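Local coordinates for conserved domain protein (Bacillus anthracis, PDB 3FBQ), which is of unknown function but consists mainly of antiparallel beta-sheet, as in the immunoglobulin-like E-set families to which its two sequence regions are related, at residues P173-L178 with S227-K232; S148-I153 with K168-P173; N15-L20 with D208-G213; D50-S55 with T104-S109. One frame throughout, in Å; residues are numbered along the deposited sequence.

Contact 1. Residues P173-L178 with S227-K232; sequences PVSFIL and SATFQK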
loop_
_atom_site.group_PDB
_atom_site.type_symbol
_atom_site.label_atom_id
_atom_site.label_comp_id
_atom_site.label_asym_id
_atom_site.label_seq_id
_atom_site.Cartn_x
_atom_site.Cartn_y
_atom_site.Cartn_z
ATOM N N PRO A 173 16.712 -28.066 10.837
ATOM C CA PRO A 173 18.148 -28.296 10.788
ATOM C C PRO A 173 18.990 -27.008 10.935
ATOM O O PRO A 173 20.222 -27.059 11.206
ATOM C CB PRO A 173 18.347 -28.874 9.387
ATOM C CG PRO A 173 17.050 -29.417 9.052
ATOM C CD PRO A 173 16.054 -28.529 9.615
ATOM N N VAL A 174 18.302 -25.891 10.809
ATOM C CA VAL A 174 18.902 -24.622 10.517
ATOM C C VAL A 174 18.583 -23.705 11.725
ATOM O O VAL A 174 19.343 -22.787 12.062
ATOM C CB VAL A 174 18.234 -24.128 9.176
ATOM C CG1 VAL A 174 17.218 -23.114 9.384
ATOM C CG2 VAL A 174 19.235 -23.686 8.207
ATOM N N SER A 175 17.470 -23.991 12.408
ATOM C CA SER A 175 16.951 -23.097 13.441
ATOM C C SER A 175 15.961 -23.856 14.306
ATOM O O SER A 175 15.619 -25.008 14.033
ATOM C CB SER A 175 16.296 -21.868 12.798
ATOM O OG SER A 175 15.084 -22.249 12.135
ATOM N N PHE A 176 15.559 -23.226 15.405
ATOM C CA PHE A 176 14.518 -23.806 16.286
ATOM C C PHE A 176 13.589 -22.761 16.847
ATOM O O PHE A 176 14.007 -21.639 17.059
ATOM C CB PHE A 176 15.133 -24.682 17.394
ATOM C CG PHE A 176 15.688 -23.913 18.564
ATOM C CD1 PHE A 176 17.060 -23.732 18.705
ATOM C CD2 PHE A 176 14.860 -23.406 19.536
ATOM C CE1 PHE A 176 17.607 -23.059 19.804
ATOM C CE2 PHE A 176 15.385 -22.697 20.602
ATOM C CZ PHE A 176 16.767 -22.552 20.756
ATOM N N ILE A 177 12.351 -23.115 17.149
ATOM C CA ILE A 177 11.302 -22.121 17.573
ATOM C C ILE A 177 10.713 -22.334 18.950
ATOM O O ILE A 177 10.311 -23.424 19.285
ATOM C CB ILE A 177 10.123 -22.127 16.602
ATOM C CG1 ILE A 177 10.602 -21.897 15.156
ATOM C CG2 ILE A 177 9.087 -21.103 17.018
ATOM C CD1 ILE A 177 9.545 -22.201 14.164
ATOM N N LEU A 178 10.663 -21.293 19.760
ATOM C CA LEU A 178 9.922 -21.388 21.043
ATOM C C LEU A 178 8.548 -20.687 20.999
ATOM O O LEU A 178 8.467 -19.472 20.817
ATOM C CB LEU A 178 10.747 -20.853 22.218
ATOM C CG LEU A 178 12.088 -21.568 22.460
ATOM C CD1 LEU A 178 12.794 -20.897 23.595
ATOM C CD2 LEU A 178 12.025 -23.069 22.691
ATOM N N SER A 227 6.016 -16.028 19.571
ATOM C CA SER A 227 7.007 -17.065 19.287
ATOM C C SER A 227 8.306 -16.444 18.812
ATOM O O SER A 227 8.309 -15.308 18.280
ATOM C CB SER A 227 6.476 -18.019 18.254
ATOM O OG SER A 227 6.779 -17.538 16.975
ATOM N N ALA A 228 9.432 -17.127 19.007
ATOM C CA ALA A 228 10.690 -16.549 18.535
ATOM C C ALA A 228 11.516 -17.601 17.879
ATOM O O ALA A 228 11.353 -18.825 18.144
ATOM C CB ALA A 228 11.423 -15.989 19.641
ATOM N N THR A 229 12.447 -17.174 17.037
ATOM C CA THR A 229 13.264 -18.200 16.398
ATOM C C THR A 229 14.699 -18.052 16.797
ATOM O O THR A 229 15.182 -16.945 16.929
ATOM C CB THR A 229 13.076 -18.165 14.894
ATOM O OG1 THR A 229 11.680 -18.003 14.662
ATOM C CG2 THR A 229 13.586 -19.510 14.214
ATOM N N PHE A 230 15.358 -19.173 17.027
ATOM C CA PHE A 230 16.725 -19.122 17.474
ATOM C C PHE A 230 17.599 -20.088 16.682
ATOM O O PHE A 230 17.097 -20.966 15.939
ATOM C CB PHE A 230 16.848 -19.468 18.937
ATOM C CG PHE A 230 15.886 -18.742 19.862
ATOM C CD1 PHE A 230 16.381 -17.754 20.777
ATOM C CD2 PHE A 230 14.533 -19.081 19.897
ATOM C CE1 PHE A 230 15.542 -17.118 21.700
ATOM C CE2 PHE A 230 13.628 -18.428 20.793
ATOM C CZ PHE A 230 14.144 -17.440 21.707
ATOM N N GLN A 231 18.901 -19.869 16.852
ATOM C CA GLN A 231 20.008 -20.547 16.186
ATOM C C GLN A 231 19.898 -22.053 16.150
ATOM O O GLN A 231 19.283 -22.643 17.040
ATOM C CB GLN A 231 21.307 -20.226 16.936
ATOM C CG GLN A 231 21.726 -18.767 16.863
ATOM C CD GLN A 231 23.048 -18.562 17.545
ATOM O OE1 GLN A 231 23.180 -17.742 18.439
ATOM N NE2 GLN A 231 24.020 -19.349 17.164
ATOM N N LYS A 232 20.502 -22.665 15.117
ATOM C CA LYS A 232 20.739 -24.108 15.105
ATOM C C LYS A 232 20.995 -24.530 16.543
ATOM O O LYS A 232 22.014 -24.152 17.128
ATOM C CB LYS A 232 21.962 -24.445 14.268
ATOM C CG LYS A 232 21.747 -25.637 13.426
ATOM C CD LYS A 232 23.002 -26.364 13.170
ATOM C CE LYS A 232 22.763 -27.733 12.556
ATOM N NZ LYS A 232 21.967 -28.747 13.353
#
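The phenyl rings of Phe176 and Phe230 lie almost parallel, planes 14° apart, yet they have slid past each other until their centroids stand 5.4 Å apart and little overlap remains. What covers one face of the Phe176 ring is therefore the methylene of Phe230: its CB sits 3.9 Å from the Phe176 ring centroid in a CH-pi contact. At the edge of this ring, in its plane, comes CG of Leu178, while the edge of the Phe230 ring meets the carbonyl O of Phe176. The first torsions are consistent with this shift. In Phe176, CG is placed between the backbone N and the carbonyl carbon (chi1 80°), whereas in Phe230 it turns beside the backbone N (chi1 -49°), which carries the second ring on toward Leu178, whose CD1 lies 3.8 Å from CE2 of Phe230.

The frame beneath is an antiparallel pairing of strands 175-184 and 224-231 within an eight-stranded sheet. Phe176 and Phe230 form a hydrogen-bonded pair, the N of each 2.8 Å from the O of the other, and Leu178 with Ala228 forms the next. On the reverse of the sheet Ile177 and Thr229 run side by side, Ile177 CG1 being 3.9 Å from Thr229 CG2, and the hydroxyl of Thr229 is bonded to Asn214. Val201 of strand 196-203 packs against Phe176, Leu178 and Phe230. The chemistry thus divides by face: the aromatic side is apolar and held by dispersion and CH-pi contact, whereas the Thr229 side combines methyl packing with a satisfied hydroxyl.

Contact 2. Residues S148-I153 with K168-P173; sequences SKERTI and KVAMSP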
loop_
_atom_site.group_PDB
_atom_site.type_symbol
_atom_site.label_atom_id
_atom_site.label_comp_id
_atom_site.label_asym_id
_atom_site.label_seq_id
_atom_site.Cartn_x
_atom_site.Cartn_y
_atom_site.Cartn_z
ATOM N N SER A 148 10.426 -30.056 10.504
ATOM C CA SER A 148 10.892 -29.857 11.863
ATOM C C SER A 148 10.218 -30.798 12.882
ATOM O O SER A 148 9.039 -31.150 12.729
ATOM C CB SER A 148 10.612 -28.448 12.244
ATOM O OG SER A 148 9.234 -28.317 12.143
ATOM N N LYS A 149 10.989 -31.154 13.918
ATOM C CA LYS A 149 10.516 -31.909 15.074
ATOM C C LYS A 149 9.919 -30.983 16.102
ATOM O O LYS A 149 10.652 -30.201 16.744
ATOM C CB LYS A 149 11.682 -32.652 15.729
ATOM C CG LYS A 149 11.563 -34.163 15.608
ATOM C CD LYS A 149 12.034 -34.922 16.865
ATOM C CE LYS A 149 10.887 -35.347 17.751
ATOM N NZ LYS A 149 10.432 -34.219 18.635
ATOM N N GLU A 150 8.598 -31.063 16.268
ATOM C CA GLU A 150 7.933 -30.291 17.320
ATOM C C GLU A 150 7.428 -31.164 18.406
ATOM O O GLU A 150 6.779 -32.157 18.136
ATOM C CB GLU A 150 6.724 -29.557 16.863
ATOM C CG GLU A 150 6.597 -29.272 15.455
ATOM C CD GLU A 150 5.140 -28.941 15.181
ATOM O OE1 GLU A 150 4.633 -27.918 15.706
ATOM O OE2 GLU A 150 4.479 -29.743 14.490
ATOM N N ARG A 151 7.712 -30.752 19.638
ATOM C CA ARG A 151 7.175 -31.368 20.829
ATOM C C ARG A 151 6.295 -30.340 21.508
ATOM O O ARG A 151 6.604 -29.128 21.519
ATOM C CB ARG A 151 8.303 -31.761 21.758
ATOM C CG ARG A 151 7.940 -32.921 22.652
ATOM C CD ARG A 151 9.181 -33.559 23.236
ATOM N NE ARG A 151 9.790 -32.689 24.246
ATOM C CZ ARG A 151 9.536 -32.747 25.562
ATOM N NH1 ARG A 151 8.686 -33.658 26.056
ATOM N NH2 ARG A 151 10.144 -31.898 26.397
ATOM N N THR A 152 5.179 -30.791 22.067
ATOM C CA THR A 152 4.401 -29.863 22.897
ATOM C C THR A 152 4.846 -29.932 24.356
ATOM O O THR A 152 4.857 -30.997 24.949
ATOM C CB THR A 152 2.884 -30.025 22.731
ATOM O OG1 THR A 152 2.320 -30.320 24.012
ATOM C CG2 THR A 152 2.575 -31.166 21.758
ATOM N N ILE A 153 5.226 -28.778 24.897
ATOM C CA ILE A 153 5.805 -28.648 26.235
ATOM C C ILE A 153 4.997 -27.716 27.168
ATOM O O ILE A 153 4.153 -26.936 26.728
ATOM C CB ILE A 153 7.255 -28.112 26.171
ATOM C CG1 ILE A 153 7.259 -26.610 25.818
ATOM C CG2 ILE A 153 8.048 -28.917 25.238
ATOM C CD1 ILE A 153 8.452 -26.101 25.041
ATOM N N LYS A 168 5.335 -24.727 23.115
ATOM C CA LYS A 168 5.811 -25.637 22.109
ATOM C C LYS A 168 7.250 -25.404 21.765
ATOM O O LYS A 168 7.752 -24.289 21.905
ATOM C CB LYS A 168 4.977 -25.472 20.853
ATOM C CG LYS A 168 4.790 -26.788 20.171
ATOM C CD LYS A 168 4.484 -26.624 18.706
ATOM C CE LYS A 168 3.100 -25.991 18.452
ATOM N NZ LYS A 168 2.092 -26.575 19.392
ATOM N N VAL A 169 7.916 -26.428 21.270
ATOM C CA VAL A 169 9.258 -26.217 20.774
ATOM C C VAL A 169 9.352 -26.874 19.394
ATOM O O VAL A 169 8.705 -27.899 19.186
ATOM C CB VAL A 169 10.315 -26.764 21.788
ATOM C CG1 VAL A 169 10.176 -28.286 21.979
ATOM C CG2 VAL A 169 11.742 -26.355 21.403
ATOM N N ALA A 170 10.105 -26.295 18.445
ATOM C CA ALA A 170 10.223 -26.904 17.120
ATOM C C ALA A 170 11.617 -26.763 16.499
ATOM O O ALA A 170 12.128 -25.687 16.421
ATOM C CB ALA A 170 9.128 -26.388 16.177
ATOM N N MET A 171 12.209 -27.858 16.022
ATOM C CA MET A 171 13.632 -27.860 15.719
ATOM C C MET A 171 13.855 -28.256 14.265
ATOM O O MET A 171 13.585 -29.389 13.910
ATOM C CB MET A 171 14.375 -28.770 16.725
ATOM C CG MET A 171 13.972 -28.504 18.268
ATOM S SD MET A 171 14.256 -29.930 19.461
ATOM C CE MET A 171 12.747 -30.933 19.385
ATOM N N SER A 172 14.277 -27.309 13.420
ATOM C CA SER A 172 14.679 -27.602 12.051
ATOM C C SER A 172 16.168 -27.795 12.008
ATOM O O SER A 172 16.837 -27.682 13.008
ATOM C CB SER A 172 14.352 -26.450 11.111
ATOM O OG SER A 172 15.255 -25.348 11.260
ATOM N N PRO A 173 16.712 -28.066 10.837
ATOM C CA PRO A 173 18.148 -28.296 10.788
ATOM C C PRO A 173 18.990 -27.008 10.935
ATOM O O PRO A 173 20.222 -27.059 11.206
ATOM C CB PRO A 173 18.347 -28.874 9.387
ATOM C CG PRO A 173 17.050 -29.417 9.052
ATOM C CD PRO A 173 16.054 -28.529 9.615
#
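Val169 and Ile153 meet at about a right angle, with Ile153 CD1 3.8 Å from Val169 CB, in a compact part of this contact, within the hairpin of strands 149-157 and 162-171. Val169 is buried and also rests on Leu178 of the neighbouring strand. Ala170, on the reverse face, is buried too, its CB 3.9 Å from Glu150 CG, and beside it the stem of Lys168 is well covered. By contrast Lys149 and Thr152 are exposed. Met171 runs beside Lys149; the bend at its last torsion (chi3 -87°) turns the methyl toward the opposite strand, bringing Met171 CE within 3.4 Å of Lys149 O, and the Met171 side chain also packs on Phe176.

Two hydrogen-bonded pairs, Lys149 with Met171 and Arg151 with Val169, join the backbones; Val169 N to Arg151 O, 3.0 Å, is the straightest of the four bonds.

The face of Glu150 and Lys168 is more polar at its tips only. Glu150 OE1 touches the aliphatic chain of Lys168, 3.3 Å from CD, but stays 4.7 Å from Lys168 NZ, so the two charges are near but not in contact. Apolar packing and backbone bonding therefore carry the pairing, while the Glu150-Lys168 attraction is probably a modest, solvent-screened addition.

Contact 3. Residues N15-L20 with D208-G213; sequences NGRTGL and DYSGEG
A loop laid across a strand, at about a right angle, is how Arg17 and Thr18 meet Ser210: the connection between helices 9-12 and 24-27 passes over strand 208-218 where that strand is interrupted, the weakly bonded part at 208-209 giving way to regular strand from Gly211. Ser210 fills the break, and its side chain meets both Thr18 and Arg17. Its hydroxyl donates to the carbonyl of Thr18, with Ser210 OG 3.2 Å from Thr18 O, but comes from 63° above the carbonyl plane and so misses the lone pairs. The same oxygen rests against the aliphatic part of the arginine, 3.2 Å from Arg17 CD.

Arg17 starts toward the strand, CG opposite the backbone N (chi1 176°), then bends at chi2 and chi3, and one face of its guanidinium comes to lie over Ser210: Ser210 CA stands 3.8 Å above the centre of the group, and the carbonyl O of Gly211 lies at its edge, 3.9 Å from Arg17 NE. In fold terms the contact bridges the two sequence families of the chain, the loop belonging to the DUF4179 region and the strand to the eight-stranded sheet of the DUF5643 region, both of the E-set clan. The backbone N of Ser210 is in turn held by the side chain of Gln231 on the adjoining strand. Farther along, Leu20 CD1 lies 4.3 Å from Glu212 CB, and the carboxylate of Glu212 bonds to the hydroxyl of Tyr21.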
loop_
_atom_site.group_PDB
_atom_site.type_symbol
_atom_site.label_atom_id
_atom_site.label_comp_id
_atom_site.label_asym_id
_atom_site.label_seq_id
_atom_site.Cartn_x
_atom_site.Cartn_y
_atom_site.Cartn_z
ATOM N N ASN A 15 23.130 -8.689 11.607
ATOM C CA ASN A 15 24.049 -7.659 12.243
ATOM C C ASN A 15 23.538 -7.150 13.625
ATOM O O ASN A 15 22.353 -7.265 13.870
ATOM C CB ASN A 15 24.141 -6.398 11.310
ATOM C CG ASN A 15 24.333 -6.752 9.793
ATOM O OD1 ASN A 15 23.440 -6.493 8.930
ATOM N ND2 ASN A 15 25.499 -7.360 9.473
ATOM N N GLY A 16 24.357 -6.644 14.570
ATOM C CA GLY A 16 25.760 -7.024 14.870
ATOM C C GLY A 16 25.797 -8.082 15.998
ATOM O O GLY A 16 26.825 -8.773 16.193
ATOM N N ARG A 17 24.691 -8.202 16.772
ATOM C CA ARG A 17 24.309 -9.518 17.402
ATOM C C ARG A 17 23.826 -10.417 16.239
ATOM O O ARG A 17 22.956 -10.011 15.442
ATOM C CB ARG A 17 23.257 -9.408 18.549
ATOM C CG ARG A 17 22.727 -10.779 19.190
ATOM C CD ARG A 17 21.338 -11.300 18.573
ATOM N NE ARG A 17 20.233 -11.673 19.512
ATOM C CZ ARG A 17 20.324 -12.021 20.821
ATOM N NH1 ARG A 17 21.512 -12.110 21.486
ATOM N NH2 ARG A 17 19.184 -12.310 21.472
ATOM N N THR A 18 24.406 -11.623 16.195
ATOM C CA THR A 18 24.641 -12.401 14.976
ATOM C C THR A 18 24.546 -13.930 15.279
ATOM O O THR A 18 24.849 -14.372 16.427
ATOM C CB THR A 18 26.061 -12.014 14.353
ATOM O OG1 THR A 18 25.947 -11.727 12.938
ATOM C CG2 THR A 18 27.179 -13.087 14.671
ATOM N N GLY A 19 24.122 -14.708 14.260
ATOM C CA GLY A 19 24.009 -16.161 14.346
ATOM C C GLY A 19 22.772 -16.782 13.678
ATOM O O GLY A 19 22.902 -17.809 13.001
ATOM N N LEU A 20 21.589 -16.181 13.852
ATOM C CA LEU A 20 20.369 -16.854 13.448
ATOM C C LEU A 20 20.396 -17.309 11.981
ATOM O O LEU A 20 20.153 -18.515 11.679
ATOM C CB LEU A 20 19.131 -16.015 13.744
ATOM C CG LEU A 20 17.757 -16.715 13.946
ATOM C CD1 LEU A 20 16.654 -15.951 13.291
ATOM C CD2 LEU A 20 17.626 -18.152 13.479
ATOM N N ASP A 208 24.649 -19.874 24.338
ATOM C CA ASP A 208 23.598 -18.887 24.248
ATOM C C ASP A 208 23.003 -18.981 22.842
ATOM O O ASP A 208 23.677 -19.409 21.905
ATOM C CB ASP A 208 24.181 -17.516 24.482
ATOM C CG ASP A 208 23.297 -16.657 25.389
ATOM O OD1 ASP A 208 22.340 -15.916 24.914
ATOM O OD2 ASP A 208 23.600 -16.717 26.611
ATOM N N TYR A 209 21.745 -18.594 22.698
ATOM C CA TYR A 209 21.137 -18.581 21.410
ATOM C C TYR A 209 20.590 -17.195 21.074
ATOM O O TYR A 209 19.740 -16.636 21.812
ATOM C CB TYR A 209 20.069 -19.681 21.334
ATOM C CG TYR A 209 20.725 -21.033 21.443
ATOM C CD1 TYR A 209 20.982 -21.618 22.703
ATOM C CD2 TYR A 209 21.162 -21.706 20.294
ATOM C CE1 TYR A 209 21.624 -22.842 22.805
ATOM C CE2 TYR A 209 21.833 -22.922 20.396
ATOM C CZ TYR A 209 22.032 -23.483 21.651
ATOM O OH TYR A 209 22.662 -24.699 21.742
ATOM N N SER A 210 21.144 -16.644 19.991
ATOM C CA SER A 210 20.540 -15.553 19.234
ATOM C C SER A 210 19.240 -16.002 18.589
ATOM O O SER A 210 19.110 -17.156 18.110
ATOM C CB SER A 210 21.468 -15.028 18.118
ATOM O OG SER A 210 22.553 -14.253 18.654
ATOM N N GLY A 211 18.289 -15.066 18.585
ATOM C CA GLY A 211 16.930 -15.308 18.173
ATOM C C GLY A 211 16.253 -14.018 17.846
ATOM O O GLY A 211 16.796 -12.974 18.089
ATOM N N GLU A 212 15.024 -14.101 17.348
ATOM C CA GLU A 212 14.282 -12.958 16.863
ATOM C C GLU A 212 12.805 -13.241 16.956
ATOM O O GLU A 212 12.371 -14.207 16.386
ATOM C CB GLU A 212 14.602 -12.834 15.382
ATOM C CG GLU A 212 14.760 -11.441 14.925
ATOM C CD GLU A 212 15.736 -11.350 13.772
ATOM O OE1 GLU A 212 15.337 -11.699 12.602
ATOM O OE2 GLU A 212 16.903 -10.944 14.067
ATOM N N GLY A 213 12.024 -12.399 17.618
ATOM C CA GLY A 213 10.566 -12.572 17.658
ATOM C C GLY A 213 9.991 -12.799 16.256
ATOM O O GLY A 213 10.626 -12.432 15.278
#

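Contact 4. Residues D50-S55 with T104-S109; sequences DGRTLS and TTHHDS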
loop_
_atom_site.group_PDB
_atom_site.type_symbol
_atom_site.label_atom_id
_atom_site.label_comp_id
_atom_site.label_asym_id
_atom_site.label_seq_id
_atom_site.Cartn_x
_atom_site.Cartn_y
_atom_site.Cartn_z
ATOM N N ASP A 50 10.072 -22.454 7.380
ATOM C CA ASP A 50 10.141 -23.142 8.681
ATOM C C ASP A 50 9.081 -24.209 8.686
ATOM O O ASP A 50 9.137 -25.082 9.498
ATOM C CB ASP A 50 9.669 -22.143 9.803
ATOM C CG ASP A 50 10.744 -21.767 10.756
ATOM O OD1 ASP A 50 11.723 -22.518 10.813
ATOM O OD2 ASP A 50 10.626 -20.758 11.514
ATOM N N GLY A 51 8.040 -24.072 7.882
ATOM C CA GLY A 51 6.748 -24.603 8.316
ATOM C C GLY A 51 5.986 -23.541 9.099
ATOM O O GLY A 51 4.728 -23.476 9.061
ATOM N N ARG A 52 6.729 -22.690 9.808
ATOM C CA ARG A 52 6.069 -21.680 10.597
ATOM C C ARG A 52 6.216 -20.358 9.905
ATOM O O ARG A 52 5.258 -19.591 9.815
ATOM C CB ARG A 52 6.633 -21.588 12.020
ATOM C CG ARG A 52 6.133 -20.383 12.860
ATOM C CD ARG A 52 4.581 -20.157 12.957
ATOM N NE ARG A 52 3.883 -21.398 13.283
ATOM C CZ ARG A 52 2.553 -21.563 13.287
ATOM N NH1 ARG A 52 2.034 -22.730 13.578
ATOM N NH2 ARG A 52 1.723 -20.570 13.022
ATOM N N THR A 53 7.450 -20.069 9.474
ATOM C CA THR A 53 7.752 -18.762 8.939
ATOM C C THR A 53 8.409 -18.887 7.539
ATOM O O THR A 53 9.077 -19.895 7.236
ATOM C CB THR A 53 8.389 -17.755 9.992
ATOM O OG1 THR A 53 9.447 -17.045 9.374
ATOM C CG2 THR A 53 8.934 -18.372 11.249
ATOM N N LEU A 54 8.142 -17.931 6.647
ATOM C CA LEU A 54 8.660 -17.991 5.295
ATOM C C LEU A 54 9.581 -16.805 5.137
ATOM O O LEU A 54 9.210 -15.680 5.483
ATOM C CB LEU A 54 7.524 -17.900 4.329
ATOM C CG LEU A 54 7.902 -17.514 2.906
ATOM C CD1 LEU A 54 8.452 -18.688 2.052
ATOM C CD2 LEU A 54 6.658 -16.845 2.243
ATOM N N SER A 55 10.809 -17.052 4.709
ATOM C CA SER A 55 11.753 -15.977 4.638
ATOM C C SER A 55 12.246 -15.994 3.244
ATOM O O SER A 55 12.443 -17.051 2.615
ATOM C CB SER A 55 12.897 -16.064 5.646
ATOM O OG SER A 55 12.534 -16.825 6.803
ATOM N N THR A 104 7.581 -13.682 6.661
ATOM C CA THR A 104 6.187 -13.710 7.140
ATOM C C THR A 104 5.876 -14.943 8.026
ATOM O O THR A 104 6.291 -16.056 7.720
ATOM C CB THR A 104 5.227 -13.591 5.972
ATOM O OG1 THR A 104 5.676 -12.518 5.151
ATOM C CG2 THR A 104 3.809 -13.300 6.439
ATOM N N THR A 105 5.164 -14.729 9.124
ATOM C CA THR A 105 4.812 -15.792 10.028
ATOM C C THR A 105 3.296 -15.960 10.036
ATOM O O THR A 105 2.574 -15.010 10.357
ATOM C CB THR A 105 5.364 -15.485 11.446
ATOM O OG1 THR A 105 6.773 -15.353 11.292
ATOM C CG2 THR A 105 5.154 -16.617 12.374
ATOM N N HIS A 106 2.808 -17.144 9.694
ATOM C CA HIS A 106 1.391 -17.362 9.739
ATOM C C HIS A 106 0.987 -17.837 11.186
ATOM O O HIS A 106 1.872 -18.222 11.960
ATOM C CB HIS A 106 1.025 -18.342 8.659
ATOM C CG HIS A 106 1.263 -19.761 9.052
ATOM N ND1 HIS A 106 2.405 -20.448 8.712
ATOM C CD2 HIS A 106 0.512 -20.621 9.777
ATOM C CE1 HIS A 106 2.343 -21.673 9.194
ATOM N NE2 HIS A 106 1.199 -21.808 9.837
ATOM N N HIS A 107 -0.292 -17.732 11.571
ATOM C CA HIS A 107 -0.778 -18.189 12.902
ATOM C C HIS A 107 -1.903 -19.212 12.759
ATOM O O HIS A 107 -2.869 -19.275 13.511
ATOM C CB HIS A 107 -1.196 -17.025 13.790
ATOM C CG HIS A 107 -0.169 -15.959 13.857
ATOM N ND1 HIS A 107 -0.448 -14.626 13.600
ATOM C CD2 HIS A 107 1.165 -16.031 14.085
ATOM C CE1 HIS A 107 0.662 -13.920 13.713
ATOM N NE2 HIS A 107 1.659 -14.756 13.976
ATOM N N ASP A 108 -1.759 -20.006 11.728
ATOM C CA ASP A 108 -2.483 -21.210 11.605
ATOM C C ASP A 108 -1.888 -22.102 12.721
ATOM O O ASP A 108 -0.663 -22.196 12.881
ATOM C CB ASP A 108 -2.233 -21.712 10.199
ATOM C CG ASP A 108 -2.846 -23.033 9.932
ATOM O OD1 ASP A 108 -3.557 -23.573 10.840
ATOM O OD2 ASP A 108 -2.603 -23.543 8.786
ATOM N N SER A 109 -2.766 -22.678 13.535
ATOM C CA SER A 109 -2.403 -23.685 14.552
ATOM C C SER A 109 -1.333 -24.712 14.160
ATOM O O SER A 109 -0.364 -24.882 14.857
ATOM C CB SER A 109 -3.634 -24.442 14.952
ATOM O OG SER A 109 -3.511 -24.712 16.293
#
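Arg52 reaches the chain beyond Thr105 by first extending, CG opposite the backbone N at chi1 171°, and then folding at chi2 and chi3, so that the guanidinium lands beside His106. The histidine takes the complementary turn, its CG set between backbone N and carbonyl carbon (chi1 81°), and lays its ring beneath the arginine. This is the end of an antiparallel pairing between strands 53-62 and 97-106, neighbours in a five-stranded sheet, and it illustrates how a buried arginine can tie down the chain where a strand runs out. The two flat groups stack with centres 4.2 Å apart, Arg52 NH2 lying over one face of the imidazole and offset toward its rim.

In its own plane the guanidinium faces backbone oxygens. NH1 and NH2 of Arg52 both donate to Asp108 O, at 2.8 and 2.9 Å, an end-on grip on a single atom, and Arg52 NH2 also donates to the carbonyl of His106. Arg52 NE bonds to the hydroxyl of Tyr179, so that each nitrogen of the group has a partner and the group's rotation is probably fixed. The carbonyl dipoles would be expected to help stabilise the buried charge.

Regular pairing runs through Thr53 with Thr105 to the hydrogen-bonded pair of Leu54 and Thr104, each N 2.8 Å from the O of the other; Thr104 also packs on His136 of a second subunit. On the face of Thr53 and Thr105, the methyl CG2 of Thr105 lies against the arginine chain, 3.6 Å from Arg52 CD.

In the fold
Contacts 1 and 2 belong to one sheet, separated by the pairing of strands 162-171 and 175-184, and share Pro173; Ile177 N, 2.7 Å from Ala170 O, probably makes a bond of that intervening pairing. Yet contact 1 is buried and aromatic, while contact 2 lies at the surface, with charged tips. Contact 3 reaches the same sheet on the other side of strand 224-231, by a loop instead of a strand, and is partly buried, with one hydrogen bond and van der Waals packing of an arginine. Contact 4, buried in the five-stranded sheet, relies on an arginine and backbone oxygens; it touches contact 1 where Asp50 and Arg52 meet Ile177.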